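Local coordinates for tryptophan synthase alpha chain (Aquifex aeolicus, PDB 2EKC), which probably cleaves indoleglycerol phosphate to indole and glyceraldehyde 3-phosphate, as the alpha subunit of tryptophan synthase, at residues Pro62-Gln65 / Val66-Val70; Val198-Tyr201 / Arg202-Cys205. All blocks are in the same frame, centred on the assembly; numbering follows the deposited sequence.

Contact 1. Residues Pro62-Gln65 / Val66-Val70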
ATOM      1  N   PRO A  62      13.652   7.343   6.259  1.00 15.44           N
ATOM      2  CA  PRO A  62      15.032   6.915   6.003  1.00 14.62           C
ATOM      3  C   PRO A  62      15.216   5.483   5.494  1.00 13.37           C
ATOM      4  O   PRO A  62      15.940   5.252   4.525  1.00 13.56           O
ATOM      5  CB  PRO A  62      15.716   7.133   7.353  1.00 13.21           C
ATOM      6  CG  PRO A  62      14.976   8.309   7.908  1.00 14.67           C
ATOM      7  CD  PRO A  62      13.538   7.947   7.600  1.00 14.67           C
ATOM      8  N   THR A  63      14.578   4.525   6.160  1.00 14.44           N
ATOM      9  CA  THR A  63      14.698   3.121   5.779  1.00 14.42           C
ATOM     10  C   THR A  63      14.230   2.854   4.356  1.00 14.67           C
ATOM     11  O   THR A  63      14.921   2.184   3.584  1.00 13.45           O
ATOM     12  CB  THR A  63      13.895   2.212   6.731  1.00 16.98           C
ATOM     13  OG1 THR A  63      14.463   2.273   8.044  1.00 17.11           O
ATOM     14  CG2 THR A  63      13.923   0.773   6.239  1.00 15.13           C
ATOM     15  N   ILE A  64      13.056   3.372   4.009  1.00 13.09           N
ATOM     16  CA  ILE A  64      12.519   3.163   2.669  1.00 13.77           C
ATOM     17  C   ILE A  64      13.329   3.929   1.627  1.00 10.74           C
ATOM     18  O   ILE A  64      13.465   3.476   0.496  1.00 10.76           O
ATOM     19  CB  ILE A  64      11.030   3.585   2.580  1.00 14.88           C
ATOM     20  CG1 ILE A  64      10.200   2.766   3.574  1.00 16.96           C
ATOM     21  CG2 ILE A  64      10.503   3.372   1.160  1.00 15.19           C
ATOM     22  CD1 ILE A  64      10.325   1.279   3.400  1.00 19.97           C
ATOM     23  N   GLN A  65      13.859   5.091   1.995  1.00 11.02           N
ATOM     24  CA  GLN A  65      14.672   5.846   1.046  1.00 12.00           C
ATOM     25  C   GLN A  65      15.907   5.032   0.667  1.00 11.48           C
ATOM     26  O   GLN A  65      16.373   5.102  -0.469  1.00 12.48           O
ATOM     27  CB  GLN A  65      15.100   7.199   1.626  1.00 13.09           C
ATOM     28  CG  GLN A  65      13.948   8.187   1.821  1.00 16.58           C
ATOM     29  CD  GLN A  65      14.439   9.616   1.985  1.00 21.19           C
ATOM     30  OE1 GLN A  65      15.507   9.849   2.551  1.00 23.86           O
ATOM     31  NE2 GLN A  65      13.658  10.579   1.502  1.00 17.68           N
ATOM     32  N   VAL A  66      16.442   4.264   1.614  1.00 10.50           N
ATOM     33  CA  VAL A  66      17.613   3.436   1.321  1.00 11.53           C
ATOM     34  C   VAL A  66      17.208   2.375   0.299  1.00 10.74           C
ATOM     35  O   VAL A  66      17.935   2.114  -0.660  1.00 11.18           O
ATOM     36  CB  VAL A  66      18.160   2.732   2.585  1.00 11.34           C
ATOM     37  CG1 VAL A  66      19.227   1.701   2.189  1.00 12.01           C
ATOM     38  CG2 VAL A  66      18.757   3.760   3.535  1.00 12.51           C
ATOM     39  N   ALA A  67      16.038   1.775   0.505  1.00 11.36           N
ATOM     40  CA  ALA A  67      15.539   0.754  -0.412  1.00 12.59           C
ATOM     41  C   ALA A  67      15.426   1.334  -1.822  1.00 12.00           C
ATOM     42  O   ALA A  67      15.774   0.680  -2.800  1.00 12.95           O
ATOM     43  CB  ALA A  67      14.176   0.237   0.059  1.00 13.07           C
ATOM     44  N   HIS A  68      14.941   2.569  -1.924  1.00 12.23           N
ATOM     45  CA  HIS A  68      14.810   3.222  -3.226  1.00 10.56           C
ATOM     46  C   HIS A  68      16.165   3.299  -3.929  1.00 11.04           C
ATOM     47  O   HIS A  68      16.329   2.842  -5.062  1.00 11.24           O
ATOM     48  CB  HIS A  68      14.272   4.647  -3.050  1.00  8.75           C
ATOM     49  CG  HIS A  68      12.779   4.735  -2.966  1.00  8.55           C
ATOM     50  ND1 HIS A  68      11.970   4.706  -4.082  1.00  8.42           N
ATOM     51  CD2 HIS A  68      11.952   4.893  -1.906  1.00  8.96           C
ATOM     52  CE1 HIS A  68      10.708   4.849  -3.713  1.00 10.22           C
ATOM     53  NE2 HIS A  68      10.669   4.966  -2.396  1.00 10.50           N
ATOM     54  N   GLU A  69      17.129   3.896  -3.236  1.00 11.17           N
ATOM     55  CA  GLU A  69      18.475   4.095  -3.759  1.00 13.93           C
ATOM     56  C   GLU A  69      19.157   2.807  -4.193  1.00 14.02           C
ATOM     57  O   GLU A  69      19.681   2.712  -5.309  1.00 13.65           O
ATOM     58  CB  GLU A  69      19.337   4.797  -2.707  1.00 15.68           C
ATOM     59  CG  GLU A  69      20.680   5.274  -3.236  1.00 23.87           C
ATOM     60  CD  GLU A  69      21.586   5.793  -2.140  1.00 27.28           C
ATOM     61  OE1 GLU A  69      21.096   6.550  -1.277  1.00 30.58           O
ATOM     62  OE2 GLU A  69      22.790   5.449  -2.144  1.00 31.06           O
ATOM     63  N   VAL A  70      19.159   1.820  -3.304  1.00 11.94           N
ATOM     64  CA  VAL A  70      19.787   0.540  -3.593  1.00 10.66           C
ATOM     65  C   VAL A  70      19.129  -0.109  -4.810  1.00 12.53           C
ATOM     66  O   VAL A  70      19.814  -0.536  -5.737  1.00 12.48           O
ATOM     67  CB  VAL A  70      19.692  -0.402  -2.368  1.00 13.78           C
ATOM     68  CG1 VAL A  70      20.234  -1.791  -2.718  1.00 10.83           C
ATOM     69  CG2 VAL A  70      20.482   0.197  -1.197  1.00 12.48           C
TER

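Contact 2. Residues Val198-Tyr201 / Arg202-Cys205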
ATOM      1  N   VAL A 198     -10.513   9.326  12.346  1.00 16.54           N
ATOM      2  CA  VAL A 198     -11.177   8.213  11.684  1.00 16.71           C
ATOM      3  C   VAL A 198     -12.642   8.143  12.090  1.00 18.84           C
ATOM      4  O   VAL A 198     -13.507   7.824  11.270  1.00 19.12           O
ATOM      5  CB  VAL A 198     -10.495   6.871  12.012  1.00 17.24           C
ATOM      6  CG1 VAL A 198     -11.312   5.721  11.440  1.00 15.45           C
ATOM      7  CG2 VAL A 198      -9.086   6.852  11.423  1.00 14.79           C
ATOM      8  N   GLU A 199     -12.924   8.447  13.353  1.00 19.52           N
ATOM      9  CA  GLU A 199     -14.297   8.422  13.831  1.00 22.02           C
ATOM     10  C   GLU A 199     -15.103   9.443  13.030  1.00 21.63           C
ATOM     11  O   GLU A 199     -16.244   9.178  12.654  1.00 24.06           O
ATOM     12  CB  GLU A 199     -14.341   8.718  15.335  1.00 22.17           C
ATOM     13  CG  GLU A 199     -13.384   7.826  16.130  1.00 27.68           C
ATOM     14  CD  GLU A 199     -13.597   7.883  17.631  1.00 28.61           C
ATOM     15  OE1 GLU A 199     -13.916   8.971  18.155  1.00 29.19           O
ATOM     16  OE2 GLU A 199     -13.425   6.834  18.290  1.00 30.64           O
ATOM     17  N   GLU A 200     -14.508  10.607  12.767  1.00 21.77           N
ATOM     18  CA  GLU A 200     -15.177  11.634  11.966  1.00 22.30           C
ATOM     19  C   GLU A 200     -15.408  11.050  10.583  1.00 22.48           C
ATOM     20  O   GLU A 200     -16.493  11.163  10.010  1.00 21.87           O
ATOM     21  CB  GLU A 200     -14.301  12.880  11.818  1.00 23.52           C
ATOM     22  CG  GLU A 200     -14.376  13.868  12.962  1.00 26.01           C
ATOM     23  CD  GLU A 200     -13.656  15.166  12.638  1.00 29.88           C
ATOM     24  OE1 GLU A 200     -12.408  15.182  12.674  1.00 28.70           O
ATOM     25  OE2 GLU A 200     -14.341  16.168  12.333  1.00 30.89           O
ATOM     26  N   TYR A 201     -14.358  10.433  10.050  1.00 22.70           N
ATOM     27  CA  TYR A 201     -14.401   9.810   8.734  1.00 21.72           C
ATOM     28  C   TYR A 201     -15.568   8.826   8.670  1.00 21.32           C
ATOM     29  O   TYR A 201     -16.308   8.797   7.688  1.00 20.06           O
ATOM     30  CB  TYR A 201     -13.077   9.084   8.472  1.00 20.89           C
ATOM     31  CG  TYR A 201     -13.054   8.195   7.247  1.00 18.75           C
ATOM     32  CD1 TYR A 201     -12.759   8.709   5.983  1.00 20.19           C
ATOM     33  CD2 TYR A 201     -13.300   6.829   7.359  1.00 19.49           C
ATOM     34  CE1 TYR A 201     -12.704   7.874   4.858  1.00 20.68           C
ATOM     35  CE2 TYR A 201     -13.248   5.989   6.249  1.00 19.49           C
ATOM     36  CZ  TYR A 201     -12.948   6.514   5.005  1.00 20.71           C
ATOM     37  OH  TYR A 201     -12.868   5.670   3.922  1.00 20.31           O
ATOM     38  N   ARG A 202     -15.730   8.031   9.723  1.00 22.37           N
ATOM     39  CA  ARG A 202     -16.809   7.045   9.783  1.00 24.67           C
ATOM     40  C   ARG A 202     -18.164   7.709   9.605  1.00 25.37           C
ATOM     41  O   ARG A 202     -19.067   7.146   8.988  1.00 25.37           O
ATOM     42  CB  ARG A 202     -16.796   6.309  11.124  1.00 24.76           C
ATOM     43  CG  ARG A 202     -15.545   5.489  11.392  1.00 26.43           C
ATOM     44  CD  ARG A 202     -15.358   4.410  10.351  1.00 25.21           C
ATOM     45  NE  ARG A 202     -14.311   3.467  10.735  1.00 26.68           N
ATOM     46  CZ  ARG A 202     -13.919   2.445   9.981  1.00 25.64           C
ATOM     47  NH1 ARG A 202     -14.488   2.235   8.801  1.00 25.02           N
ATOM     48  NH2 ARG A 202     -12.954   1.640  10.404  1.00 24.64           N
ATOM     49  N   GLU A 203     -18.292   8.906  10.167  1.00 26.93           N
ATOM     50  CA  GLU A 203     -19.522   9.689  10.100  1.00 28.79           C
ATOM     51  C   GLU A 203     -19.845  10.108   8.669  1.00 28.89           C
ATOM     52  O   GLU A 203     -21.011  10.219   8.288  1.00 30.25           O
ATOM     53  CB  GLU A 203     -19.379  10.960  10.951  1.00 30.94           C
ATOM     54  CG  GLU A 203     -19.139  10.731  12.440  1.00 33.76           C
ATOM     55  CD  GLU A 203     -18.831  12.022  13.191  1.00 37.12           C
ATOM     56  OE1 GLU A 203     -19.593  13.001  13.042  1.00 39.70           O
ATOM     57  OE2 GLU A 203     -17.829  12.061  13.936  1.00 37.89           O
ATOM     58  N   LEU A 204     -18.800  10.336   7.880  1.00 27.55           N
ATOM     59  CA  LEU A 204     -18.957  10.806   6.512  1.00 26.39           C
ATOM     60  C   LEU A 204     -18.657   9.803   5.414  1.00 25.87           C
ATOM     61  O   LEU A 204     -18.974  10.053   4.253  1.00 23.83           O
ATOM     62  CB  LEU A 204     -18.059  12.025   6.304  1.00 26.68           C
ATOM     63  CG  LEU A 204     -18.337  13.246   7.180  1.00 27.71           C
ATOM     64  CD1 LEU A 204     -17.126  14.168   7.195  1.00 26.90           C
ATOM     65  CD2 LEU A 204     -19.569  13.965   6.655  1.00 28.26           C
ATOM     66  N   CYS A 205     -18.063   8.669   5.768  1.00 25.17           N
ATOM     67  CA  CYS A 205     -17.684   7.700   4.752  1.00 25.03           C
ATOM     68  C   CYS A 205     -17.859   6.248   5.165  1.00 25.00           C
ATOM     69  O   CYS A 205     -17.553   5.878   6.294  1.00 26.43           O
ATOM     70  CB  CYS A 205     -16.229   7.943   4.375  1.00 24.72           C
ATOM     71  SG  CYS A 205     -15.725   7.243   2.783  1.00 24.16           S
TER

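Contact 1. Residues Pro62-Gln65 / Val66-Val70
I64 and H68 meet one turn apart on the helix that opens at P62. I64 CG2 lies 3.7 Å from H68 CD2, with H68 NE2 only a little farther off, so the methyl meets the CD2-NE2 side of the imidazole. I64 has CG2 anti to its backbone N (chi1 -60° for CG1), which turns that methyl along the helix to the histidine. The same two residues share a backbone bond: H68 N donates to I64 O at 3.0 Å, and H68 CD2 sits 3.2 Å from that oxygen, approaching it obliquely. Two residues earlier in the helix, V66 N donates to P62 O at 3.1 Å while V66 CG2 packs 3.3 Å from the same carbonyl oxygen; E69 N closes on Q65 O nearly straight, at 173°. Farther out, H68 ND1 is hydrogen-bonded to the backbone N of F54 and H68 NE2 to D60 OD2, while the amide of Q65 reaches P57 O. I64, A67 and H68 all rest on M24 of strand 18-24. With an alanine in place of H68, D60 would probably lose a fixed hydrogen-bond partner and the chain at F54 a tie to the helix. D60 is a predicted proton acceptor, so the imidazole is a second-shell group, held by polar bonds at both nitrogens and by the I64 methyl, that probably orients the carboxylate.

Contact 2. Residues Val198-Tyr201 / Arg202-Cys205
V198 O accepts a hydrogen bond from R202 N at 2.7 Å in the last full turns of helix 192-204, and E199 O takes one from E203 N in the same i to i+4 pattern. Toward the C terminus i to i+3 bonds join these, among them a weak one from E203 N to E200 O. L204 N lies between two acceptors, E200 O in the carbonyl plane and Y201 O at 2.9 Å, for which the donor stands well above the plane, and C205 N makes a weak bond to Y201 O. C205 is the first residue to leave helical backbone angles, and its side chain comes back over Y201.

There C205 CB sits above one face of the phenol ring, 3.7 Å from the ring centroid and 18° off its normal, a CH-pi contact. The sulfur makes an oblique sulfur-aromatic contact, C205 SG lying 3.5 Å from Y201 OH. Y201 holds CG anti to its backbone N (chi1 170°), which sends the ring outward with one face turned to C205 CB. Alongside, the R202 chain bends beyond CG and runs beside V198, with V198 CG1 3.8 Å from R202 NE. E203 crosses E200 obliquely, E203 OE2 lying 4.0 Å from E200 CG, the carboxylate planes 47° apart.

The phenol hydroxyl is hydrogen-bonded to K207 O and T174 OG1, and F176 meets the ring edge-to-face. R202 NH1 forms a salt bridge with D229 and NH2 a hydrogen bond to F227 O, while E200 forms salt bridges with K197 and R160, which probably ease its closeness to E203. C205 SG is joined to C167 by a disulfide, so the helix end is tied covalently to helix 160-169, with the sulfur resting beside a tyrosine whose hydroxyl and ring are both held.

In the fold
From the N terminus, helix 3-14 leads into strands 18-24 and 47-51, joined by helix 30-42, and contact 1 follows on helix 62-73, where its inner side meets strand 18-24 and helix 235-242. Strands 97-100 to 174-177 and their helices intervene before contact 2, at the end of helix 192-204. Each contact is local to one helix, so neither closes a long loop; they stand in series, neither nested nor crossed. Contacts 1 and 2 lie on opposite sides of the TIM barrel, their centres 34 Å apart. Contact 1 borders the predicted active site, whereas contact 2 lies away from it, its helix leading into strand 209-212, on which V198, Y201 and R202 pack.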